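Local atomic coordinates of suppressor of fused family protein (Neisseria gonorrhoeae, PDB entry 3K5J), a protein that is of unknown function but resembles the N-terminal domain of human Suppressor of fused, which makes a role in protein binding plausible. Residues A[30-40]-A[82-91]; A[63-71]-A[129-140]. All blocks are in the same frame, centred on the assembly; numbering follows the deposited sequence.

Contact 1 of 2, residues A[30-40]-A[82-91]; sequences RIVEELPDFQV and LAMLASASMH
Helix-on-helix packing at the margin of the Sufu-like domain joins the short helix 30-34, with the turn and strand start that follow it, to helix 77-91, which lies against the mixed beta sheet. The axes of segments 30-34 and 82-91 cross at 28° with a closest approach of 9.8 Å, and the small residues Ala83, Ala86 and Ser87 line the contact on helix 77-91. Ala86 is the pivot of the apolar part. Its CB sits over the centre of one face of the Phe38 ring, 3.8 Å from the centroid and 11° off the normal, a CH-pi contact, and it is also touched by Leu35 CD2 at 3.9 Å and, in the conformer given here, by Ile31 CD1. A type II turn from Leu35 to Phe38 follows the helix, and with CG anti to the backbone N the Phe38 ring lies against Ala86. Further along, Leu35 CD1 touches SE of selenomethionine Met90, likewise in the conformer given, the two side chains crossing at about a right angle; both also touch Phe62 of helix 60-63. At the sheet end Val40 CG2 meets Leu82 CB at 3.8 Å, again at about a right angle, and both residues rest on Tyr54 of strand 52-57. The hydrogen bond between the segments lies on the more exposed side, where the aliphatic CD of Arg30 passes Ser87 CB. There the extended Glu34 chain brings its carboxylate to the serine: Ser87 OG donates to Glu34 OE1 at 2.6 Å, arriving on the syn side but 26° out of the carboxylate plane, while one water donates to both Ser87 OG and Glu34 OE2, the latter at 2.8 Å.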
loop_
_atom_site.group_PDB
_atom_site.type_symbol
_atom_site.label_atom_id
_atom_site.label_comp_id
_atom_site.label_asym_id
_atom_site.label_seq_id
_atom_site.Cartn_x
_atom_site.Cartn_y
_atom_site.Cartn_z
ATOM N N ARG A 30 -7.691 -11.855 -12.943
ATOM C CA ARG A 30 -6.288 -12.135 -13.111
ATOM C C ARG A 30 -5.725 -12.920 -11.954
ATOM O O ARG A 30 -4.846 -13.734 -12.144
ATOM C CB ARG A 30 -5.502 -10.862 -13.333
ATOM C CG ARG A 30 -5.393 -9.960 -12.150
ATOM C CD ARG A 30 -4.959 -8.576 -12.622
ATOM N NE ARG A 30 -6.112 -7.843 -13.121
ATOM C CZ ARG A 30 -6.061 -6.606 -13.641
ATOM N NH1 ARG A 30 -4.928 -5.966 -13.780
ATOM N NH2 ARG A 30 -7.172 -6.020 -14.000
ATOM N N ILE A 31 -6.301 -12.669 -10.777
ATOM C CA ILE A 31 -5.876 -13.287 -9.527
ATOM C C ILE A 31 -5.905 -14.809 -9.566
ATOM O O ILE A 31 -4.976 -15.498 -9.132
ATOM C CB ILE A 31 -6.775 -12.798 -8.375
ATOM C CG1 ILE A 31 -6.420 -11.355 -8.039
ATOM C CG2 ILE A 31 -6.594 -13.692 -7.134
ATOM C CD1 ILE A 31 -4.898 -11.109 -7.829
ATOM N N VAL A 32 -6.992 -15.310 -10.110
ATOM C CA VAL A 32 -7.320 -16.742 -10.076
ATOM C C VAL A 32 -6.240 -17.551 -10.791
ATOM O O VAL A 32 -5.829 -18.579 -10.262
ATOM C CB VAL A 32 -8.701 -16.993 -10.661
ATOM C CG1 VAL A 32 -9.014 -18.461 -10.666
ATOM C CG2 VAL A 32 -9.739 -16.214 -9.827
ATOM N N GLU A 33 -5.713 -17.052 -11.905
ATOM C CA GLU A 33 -4.561 -17.747 -12.586
ATOM C C GLU A 33 -3.206 -17.335 -12.050
ATOM O O GLU A 33 -2.301 -18.151 -11.817
ATOM C CB GLU A 33 -4.594 -17.549 -14.099
ATOM N N GLU A 34 -3.060 -16.073 -11.750
ATOM C CA GLU A 34 -1.745 -15.518 -11.510
ATOM C C GLU A 34 -1.285 -15.607 -10.066
ATOM O O GLU A 34 -0.076 -15.686 -9.807
ATOM C CB GLU A 34 -1.669 -14.086 -11.985
ATOM C CG GLU A 34 -1.876 -13.983 -13.513
ATOM C CD GLU A 34 -1.704 -12.575 -13.999
ATOM O OE1 GLU A 34 -0.750 -11.865 -13.526
ATOM O OE2 GLU A 34 -2.461 -12.213 -14.936
ATOM N N LEU A 35 -2.221 -15.546 -9.132
ATOM C CA LEU A 35 -1.869 -15.629 -7.723
ATOM C C LEU A 35 -3.044 -16.210 -6.949
ATOM O O LEU A 35 -3.770 -15.515 -6.232
ATOM C CB LEU A 35 -1.381 -14.314 -7.147
ATOM C CG LEU A 35 -0.758 -14.303 -5.750
ATOM C CD1 LEU A 35 0.455 -15.251 -5.675
ATOM C CD2 LEU A 35 -0.345 -12.880 -5.350
ATOM N N PRO A 36 -3.264 -17.528 -7.124
ATOM C CA PRO A 36 -4.411 -18.164 -6.524
ATOM C C PRO A 36 -4.518 -17.876 -5.018
ATOM O O PRO A 36 -3.511 -17.858 -4.318
ATOM C CB PRO A 36 -4.182 -19.633 -6.802
ATOM C CG PRO A 36 -3.309 -19.668 -8.006
ATOM C CD PRO A 36 -2.455 -18.488 -7.910
ATOM N N ASP A 37 -5.743 -17.662 -4.574
ATOM C CA ASP A 37 -6.092 -17.410 -3.166
ATOM C C ASP A 37 -5.710 -16.023 -2.643
ATOM O O ASP A 37 -5.948 -15.737 -1.471
ATOM C CB ASP A 37 -5.540 -18.457 -2.189
ATOM C CG ASP A 37 -5.900 -19.844 -2.578
ATOM O OD1 ASP A 37 -7.093 -20.077 -2.840
ATOM O OD2 ASP A 37 -4.958 -20.713 -2.628
ATOM N N PHE A 38 -5.222 -15.144 -3.510
ATOM C CA PHE A 38 -4.890 -13.787 -3.078
ATOM C C PHE A 38 -6.091 -13.129 -2.434
ATOM O O PHE A 38 -7.225 -13.223 -2.920
ATOM C CB PHE A 38 -4.444 -12.943 -4.285
ATOM C CG PHE A 38 -4.124 -11.507 -3.951
ATOM C CD1 PHE A 38 -2.941 -11.164 -3.324
ATOM C CD2 PHE A 38 -4.993 -10.500 -4.341
ATOM C CE1 PHE A 38 -2.653 -9.869 -3.033
ATOM C CE2 PHE A 38 -4.680 -9.179 -4.092
ATOM C CZ PHE A 38 -3.518 -8.860 -3.414
ATOM N N GLN A 39 -5.838 -12.407 -1.339
ATOM C CA GLN A 39 -6.871 -11.637 -0.666
ATOM C C GLN A 39 -6.462 -10.177 -0.475
ATOM O O GLN A 39 -5.292 -9.816 -0.535
ATOM C CB GLN A 39 -7.231 -12.188 0.721
ATOM C CG GLN A 39 -7.893 -13.541 0.684
ATOM C CD GLN A 39 -8.666 -13.875 1.943
ATOM O OE1 GLN A 39 -8.221 -14.675 2.753
ATOM N NE2 GLN A 39 -9.799 -13.183 2.145
ATOM N N VAL A 40 -7.471 -9.342 -0.229
ATOM C CA VAL A 40 -7.259 -8.016 0.359
ATOM C C VAL A 40 -8.054 -8.001 1.659
ATOM O O VAL A 40 -9.197 -8.474 1.702
ATOM C CB VAL A 40 -7.704 -6.873 -0.595
ATOM C CG1 VAL A 40 -7.762 -5.496 0.098
ATOM C CG2 VAL A 40 -6.738 -6.860 -1.810
ATOM N N LEU A 82 -4.799 -3.246 -5.655
ATOM C CA LEU A 82 -3.966 -4.284 -5.069
ATOM C C LEU A 82 -3.974 -5.569 -5.909
ATOM O O LEU A 82 -2.938 -6.235 -5.993
ATOM C CB LEU A 82 -4.335 -4.540 -3.613
ATOM C CG LEU A 82 -3.942 -3.417 -2.645
ATOM C CD1 LEU A 82 -4.588 -3.589 -1.260
ATOM C CD2 LEU A 82 -2.431 -3.296 -2.500
ATOM N N ALA A 83 -5.100 -5.912 -6.552
ATOM C CA ALA A 83 -5.112 -7.049 -7.479
ATOM C C ALA A 83 -4.163 -6.825 -8.666
ATOM O O ALA A 83 -3.410 -7.710 -9.072
ATOM C CB ALA A 83 -6.521 -7.390 -7.961
HETATM N N MSE A 84 -4.169 -5.618 -9.193
HETATM C CA MSE A 84 -3.262 -5.239 -10.283
HETATM C C MSE A 84 -1.819 -5.381 -9.817
HETATM O O MSE A 84 -0.969 -5.915 -10.547
HETATM C CB MSE A 84 -3.572 -3.817 -10.724
HETATM C CG MSE A 84 -2.558 -3.248 -11.711
HETATM SE SE MSE A 84 -2.786 -1.371 -12.063
HETATM C CE MSE A 84 -2.073 -0.699 -10.426
ATOM N N LEU A 85 -1.529 -4.899 -8.594
ATOM C CA LEU A 85 -0.158 -4.972 -8.061
ATOM C C LEU A 85 0.293 -6.400 -7.755
ATOM O O LEU A 85 1.469 -6.716 -7.889
ATOM C CB LEU A 85 0.068 -4.014 -6.840
ATOM C CG LEU A 85 -0.184 -2.537 -7.171
ATOM C CD1 LEU A 85 0.070 -1.653 -5.921
ATOM C CD2 LEU A 85 0.643 -2.051 -8.351
ATOM N N ALA A 86 -0.617 -7.256 -7.354
ATOM C CA ALA A 86 -0.321 -8.662 -7.143
ATOM C C ALA A 86 0.184 -9.254 -8.469
ATOM O O ALA A 86 1.197 -9.945 -8.497
ATOM C CB ALA A 86 -1.576 -9.407 -6.686
ATOM N N SER A 87 -0.542 -9.011 -9.561
ATOM C CA SER A 87 -0.105 -9.487 -10.887
ATOM C C SER A 87 1.260 -8.918 -11.248
ATOM O O SER A 87 2.166 -9.653 -11.690
ATOM C CB SER A 87 -1.132 -9.062 -11.947
ATOM O OG SER A 87 -0.603 -9.275 -13.253
ATOM N N ALA A 88 1.415 -7.607 -11.105
ATOM C CA ALA A 88 2.660 -6.919 -11.481
ATOM C C ALA A 88 3.858 -7.411 -10.679
ATOM O O ALA A 88 4.973 -7.620 -11.210
ATOM C CB ALA A 88 2.515 -5.424 -11.350
ATOM N N SER A 89 3.639 -7.649 -9.384
ATOM C CA SER A 89 4.746 -8.042 -8.510
ATOM C C SER A 89 5.221 -9.464 -8.818
ATOM O O SER A 89 6.395 -9.786 -8.567
ATOM C CB SER A 89 4.342 -7.900 -7.034
ATOM O OG SER A 89 3.399 -8.876 -6.693
HETATM N N MSE A 90 4.330 -10.337 -9.301
HETATM C CA MSE A 90 4.718 -11.692 -9.700
HETATM C C MSE A 90 5.557 -11.670 -10.982
HETATM O O MSE A 90 6.459 -12.492 -11.153
HETATM C CB MSE A 90 3.498 -12.601 -9.880
HETATM C CG MSE A 90 2.756 -12.963 -8.576
HETATM SE SE MSE A 90 3.820 -13.677 -7.072
HETATM C CE MSE A 90 4.098 -12.074 -5.958
ATOM N N HIS A 91 5.288 -10.707 -11.862
ATOM C CA HIS A 91 6.043 -10.574 -13.125
ATOM C C HIS A 91 7.343 -9.802 -12.992
ATOM O O HIS A 91 8.350 -10.114 -13.655
ATOM C CB HIS A 91 5.167 -9.949 -14.187
ATOM C CG HIS A 91 4.143 -10.888 -14.717
ATOM N ND1 HIS A 91 2.816 -10.557 -14.820
ATOM C CD2 HIS A 91 4.246 -12.173 -15.139
ATOM C CE1 HIS A 91 2.156 -11.565 -15.364
ATOM N NE2 HIS A 91 2.990 -12.572 -15.530
HETATM O O HOH W 1 -2.391 -9.498 -15.565
#

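Contact 2 of 2, residues A[63-71]-A[129-140]; sequences LGQEFFIIS and LEYMDNVRFFWL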
loop_
_atom_site.group_PDB
_atom_site.type_symbol
_atom_site.label_atom_id
_atom_site.label_comp_id
_atom_site.label_asym_id
_atom_site.label_seq_id
_atom_site.Cartn_x
_atom_site.Cartn_y
_atom_site.Cartn_z
ATOM N N LEU A 63 7.379 -12.952 -2.578
ATOM C CA LEU A 63 8.188 -11.732 -2.555
ATOM C C LEU A 63 8.807 -11.435 -1.180
ATOM O O LEU A 63 9.784 -10.678 -1.080
ATOM C CB LEU A 63 7.292 -10.551 -2.974
ATOM C CG LEU A 63 7.911 -9.280 -3.456
ATOM C CD1 LEU A 63 8.618 -9.573 -4.773
ATOM C CD2 LEU A 63 6.867 -8.168 -3.620
ATOM N N GLY A 64 8.199 -11.965 -0.120
ATOM C CA GLY A 64 8.645 -11.675 1.230
ATOM C C GLY A 64 8.031 -10.427 1.895
ATOM O O GLY A 64 8.379 -10.060 3.021
ATOM N N GLN A 65 7.097 -9.788 1.175
ATOM C CA GLN A 65 6.404 -8.618 1.699
ATOM C C GLN A 65 4.982 -8.541 1.100
ATOM O O GLN A 65 4.724 -9.055 0.017
ATOM C CB GLN A 65 7.167 -7.301 1.479
ATOM C CG GLN A 65 7.607 -7.109 0.019
ATOM C CD GLN A 65 9.083 -7.265 -0.217
ATOM O OE1 GLN A 65 9.789 -7.855 0.602
ATOM N NE2 GLN A 65 9.552 -6.782 -1.367
ATOM N N GLU A 66 4.136 -7.884 1.875
ATOM C CA GLU A 66 2.816 -7.423 1.475
ATOM C C GLU A 66 2.818 -5.900 1.457
ATOM O O GLU A 66 3.778 -5.267 1.925
ATOM C CB GLU A 66 1.760 -7.890 2.464
ATOM C CG GLU A 66 1.633 -9.388 2.637
ATOM C CD GLU A 66 1.156 -10.208 1.455
ATOM O OE1 GLU A 66 0.717 -9.619 0.440
ATOM O OE2 GLU A 66 1.247 -11.474 1.545
ATOM N N PHE A 67 1.722 -5.324 0.953
ATOM C CA PHE A 67 1.608 -3.884 0.763
ATOM C C PHE A 67 0.269 -3.391 1.325
ATOM O O PHE A 67 -0.740 -4.110 1.287
ATOM C CB PHE A 67 1.696 -3.544 -0.721
ATOM C CG PHE A 67 2.986 -3.988 -1.358
ATOM C CD1 PHE A 67 4.149 -3.242 -1.169
ATOM C CD2 PHE A 67 3.087 -5.198 -1.998
ATOM C CE1 PHE A 67 5.335 -3.670 -1.699
ATOM C CE2 PHE A 67 4.311 -5.639 -2.495
ATOM C CZ PHE A 67 5.424 -4.886 -2.341
ATOM N N PHE A 68 0.218 -2.150 1.807
ATOM C CA PHE A 68 -1.040 -1.586 2.250
ATOM C C PHE A 68 -1.197 -0.130 1.852
ATOM O O PHE A 68 -0.217 0.610 1.688
ATOM C CB PHE A 68 -1.253 -1.747 3.779
ATOM C CG PHE A 68 -0.275 -1.030 4.620
ATOM C CD1 PHE A 68 -0.546 0.283 5.020
ATOM C CD2 PHE A 68 0.875 -1.630 5.062
ATOM C CE1 PHE A 68 0.365 0.986 5.796
ATOM C CE2 PHE A 68 1.764 -0.929 5.855
ATOM C CZ PHE A 68 1.527 0.376 6.221
ATOM N N ILE A 69 -2.461 0.272 1.743
ATOM C CA ILE A 69 -2.895 1.635 1.390
ATOM C C ILE A 69 -3.722 2.168 2.557
ATOM O O ILE A 69 -4.639 1.455 3.045
ATOM C CB ILE A 69 -3.741 1.635 0.106
ATOM C CG1 ILE A 69 -2.955 1.120 -1.094
ATOM C CG2 ILE A 69 -4.330 3.030 -0.165
ATOM C CD1 ILE A 69 -3.783 0.622 -2.283
ATOM N N ILE A 70 -3.408 3.392 2.975
ATOM C CA ILE A 70 -4.188 4.095 4.011
ATOM C C ILE A 70 -5.076 5.111 3.302
ATOM O O ILE A 70 -4.580 5.996 2.615
ATOM C CB ILE A 70 -3.319 4.785 5.106
ATOM C CG1 ILE A 70 -2.139 3.912 5.554
ATOM C CG2 ILE A 70 -4.199 5.260 6.266
ATOM C CD1 ILE A 70 -1.177 4.639 6.508
ATOM N N SER A 71 -6.392 4.952 3.424
ATOM C CA SER A 71 -7.354 5.720 2.631
ATOM C C SER A 71 -8.247 6.585 3.495
ATOM O O SER A 71 -8.777 6.120 4.513
ATOM C CB SER A 71 -8.236 4.789 1.815
ATOM O OG SER A 71 -9.050 5.495 0.908
ATOM N N LEU A 129 3.591 -3.790 13.185
ATOM C CA LEU A 129 2.959 -4.078 11.907
ATOM C C LEU A 129 3.990 -4.532 10.856
ATOM O O LEU A 129 3.731 -5.460 10.103
ATOM C CB LEU A 129 2.173 -2.891 11.395
ATOM C CG LEU A 129 1.418 -3.174 10.074
ATOM C CD1 LEU A 129 0.288 -4.217 10.253
ATOM C CD2 LEU A 129 0.833 -1.854 9.453
ATOM N N GLU A 130 5.166 -3.905 10.837
ATOM C CA GLU A 130 6.193 -4.157 9.830
ATOM C C GLU A 130 6.545 -5.636 9.642
ATOM O O GLU A 130 6.696 -6.069 8.512
ATOM C CB GLU A 130 7.452 -3.350 10.180
ATOM C CG GLU A 130 8.550 -3.381 9.110
ATOM C CD GLU A 130 9.896 -2.969 9.647
ATOM O OE1 GLU A 130 10.038 -2.793 10.882
ATOM O OE2 GLU A 130 10.787 -2.787 8.804
ATOM N N TYR A 131 6.769 -6.363 10.742
ATOM C CA TYR A 131 7.213 -7.763 10.674
ATOM C C TYR A 131 6.195 -8.716 11.210
ATOM O O TYR A 131 5.695 -8.558 12.322
ATOM C CB TYR A 131 8.514 -7.966 11.473
ATOM C CG TYR A 131 9.779 -7.609 10.694
ATOM C CD1 TYR A 131 10.299 -6.313 10.646
ATOM C CD2 TYR A 131 10.491 -8.594 10.029
ATOM C CE1 TYR A 131 11.449 -6.033 9.917
ATOM C CE2 TYR A 131 11.622 -8.307 9.281
ATOM C CZ TYR A 131 12.119 -7.028 9.234
ATOM O OH TYR A 131 13.280 -6.764 8.504
HETATM N N MSE A 132 5.979 -9.755 10.419
HETATM C CA MSE A 132 5.324 -11.003 10.806
HETATM C C MSE A 132 6.093 -12.239 10.323
HETATM O O MSE A 132 6.134 -12.484 9.157
HETATM C CB MSE A 132 4.013 -11.072 10.032
HETATM C CG MSE A 132 3.125 -12.247 10.210
HETATM SE SE MSE A 132 1.815 -12.490 8.861
HETATM C CE MSE A 132 2.689 -13.156 7.319
ATOM N N ASP A 133 6.656 -13.056 11.199
ATOM C CA ASP A 133 7.428 -14.245 10.721
ATOM C C ASP A 133 7.531 -14.485 9.177
ATOM O O ASP A 133 6.588 -14.899 8.494
ATOM C CB ASP A 133 6.984 -15.533 11.377
ATOM C CG ASP A 133 8.042 -16.618 11.251
ATOM O OD1 ASP A 133 9.208 -16.330 11.561
ATOM O OD2 ASP A 133 7.718 -17.735 10.833
ATOM N N ASN A 134 8.736 -14.230 8.670
ATOM C CA ASN A 134 9.138 -14.368 7.229
ATOM C C ASN A 134 8.662 -13.264 6.280
ATOM O O ASN A 134 9.125 -13.235 5.130
ATOM C CB ASN A 134 8.997 -15.752 6.526
ATOM C CG ASN A 134 9.757 -16.865 7.253
ATOM O OD1 ASN A 134 10.933 -16.719 7.556
ATOM N ND2 ASN A 134 9.081 -17.983 7.507
ATOM N N VAL A 135 7.836 -12.321 6.780
ATOM C CA VAL A 135 7.173 -11.389 5.883
ATOM C C VAL A 135 7.080 -9.994 6.455
ATOM O O VAL A 135 6.787 -9.800 7.629
ATOM C CB VAL A 135 5.765 -11.931 5.518
ATOM C CG1 VAL A 135 4.965 -10.979 4.681
ATOM C CG2 VAL A 135 5.880 -13.316 4.779
ATOM N N ARG A 136 7.304 -9.006 5.600
ATOM C CA ARG A 136 7.166 -7.628 6.009
ATOM C C ARG A 136 5.975 -6.946 5.357
ATOM O O ARG A 136 5.464 -7.423 4.357
ATOM C CB ARG A 136 8.441 -6.911 5.618
ATOM C CG ARG A 136 9.678 -7.448 6.362
ATOM C CD ARG A 136 10.963 -6.835 5.831
ATOM N NE ARG A 136 11.152 -5.493 6.356
ATOM C CZ ARG A 136 12.135 -4.685 5.946
ATOM N NH1 ARG A 136 12.954 -5.020 4.945
ATOM N NH2 ARG A 136 12.282 -3.531 6.533
ATOM N N PHE A 137 5.515 -5.859 5.964
ATOM C CA PHE A 137 4.364 -5.078 5.489
ATOM C C PHE A 137 4.821 -3.669 5.167
ATOM O O PHE A 137 5.232 -2.912 6.058
ATOM C CB PHE A 137 3.265 -5.058 6.553
ATOM C CG PHE A 137 2.572 -6.402 6.655
ATOM C CD1 PHE A 137 3.156 -7.466 7.332
ATOM C CD2 PHE A 137 1.356 -6.594 6.040
ATOM C CE1 PHE A 137 2.594 -8.708 7.297
ATOM C CE2 PHE A 137 0.759 -7.853 6.041
ATOM C CZ PHE A 137 1.374 -8.896 6.695
ATOM N N PHE A 138 4.800 -3.358 3.883
ATOM C CA PHE A 138 5.238 -2.068 3.373
ATOM C C PHE A 138 4.059 -1.179 2.997
ATOM O O PHE A 138 3.024 -1.640 2.531
ATOM C CB PHE A 138 6.187 -2.223 2.144
ATOM C CG PHE A 138 7.490 -2.910 2.427
ATOM C CD1 PHE A 138 8.043 -2.961 3.689
ATOM C CD2 PHE A 138 8.123 -3.579 1.410
ATOM C CE1 PHE A 138 9.261 -3.580 3.882
ATOM C CE2 PHE A 138 9.338 -4.240 1.624
ATOM C CZ PHE A 138 9.877 -4.234 2.875
ATOM N N TRP A 139 4.274 0.124 3.158
ATOM C CA TRP A 139 3.280 1.168 2.920
ATOM C C TRP A 139 3.387 1.720 1.508
ATOM O O TRP A 139 4.459 2.125 1.050
ATOM C CB TRP A 139 3.544 2.274 3.932
ATOM C CG TRP A 139 2.685 3.448 3.893
ATOM C CD1 TRP A 139 1.401 3.512 3.477
ATOM C CD2 TRP A 139 2.996 4.729 4.431
ATOM N NE1 TRP A 139 0.885 4.765 3.684
ATOM C CE2 TRP A 139 1.849 5.535 4.275
ATOM C CE3 TRP A 139 4.130 5.291 5.011
ATOM C CZ2 TRP A 139 1.801 6.853 4.713
ATOM C CZ3 TRP A 139 4.095 6.601 5.423
ATOM C CH2 TRP A 139 2.944 7.360 5.279
ATOM N N LEU A 140 2.273 1.682 0.791
ATOM C CA LEU A 140 2.127 2.351 -0.495
ATOM C C LEU A 140 1.715 3.826 -0.247
ATOM O O LEU A 140 0.538 4.130 -0.078
ATOM C CB LEU A 140 1.098 1.611 -1.333
ATOM C CG LEU A 140 1.466 0.201 -1.783
ATOM C CD1 LEU A 140 0.303 -0.516 -2.417
ATOM C CD2 LEU A 140 2.700 0.201 -2.663
HETATM O O HOH W 2 10.767 -10.614 4.121
HETATM O O HOH W 3 -1.338 4.976 1.799
#
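The Phe68 ring carries Trp139 CA over one face, 4.0 Å from the centroid, and has Phe137 O and Ile70 CG1 at its edge. Its plane lies 10° from that of the Trp139 five-membered ring, but the two are slid apart and barely overlap; a chi1 of 64°, with CG between the backbone N and carbonyl carbon, turns the phenyl over the neighbouring strand. Phe138 meets Phe67 CE1 at its edge and is approached obliquely by Gln65 CD, 3.6 Å from Phe138 CE2; the amide NE2 is held by Phe96 O and Gln97 OE1. The Arg136 guanidinium has Phe138 CE1 over one face and Tyr131 OH over the opposite one, and its NH2 forms a salt bridge to Glu130 OE2. All this decorates a parallel pair inside the mixed sheet, strands 65-71 and 135-143, with Gln65, Phe67, Arg136 and Phe138 on one face and Glu66, Phe68, Phe137 and Trp139 on the other. Five backbone bonds fix the register, from Arg136 N to Gly64 O at 3.0 Å through to Leu140 N to Phe68 O at 2.9 Å. Glu66 CB touches Phe137 CE2, while its buried carboxylate is held by Ser56, Tyr4 and the backbone N of Gly58 and Gly60. A water accepts from Trp139 NE1 and Ile70 N.

Contact 2 is the more deeply placed, its centre about 8 Å from the centre of the chain against about 14 Å for contact 1, and the two centres are about 15 Å apart. Contact 2 pairs neighbouring strands through their backbones, whereas contact 1 sets a helix, turn and strand start against helix 77-91 mainly through side chains. That helix meets helix 30-34 and its turn through Ala83, Ala86 and Ser87, and the sheet through Leu82 and Leu85: Leu85 CD1 packs on Leu140 CD1 at 3.7 Å, and Leu82 CG comes within 4.1 Å of Ile69 CD1. In sequence the segments alternate, and helix 77-91 is the next regular element after strand 65-71.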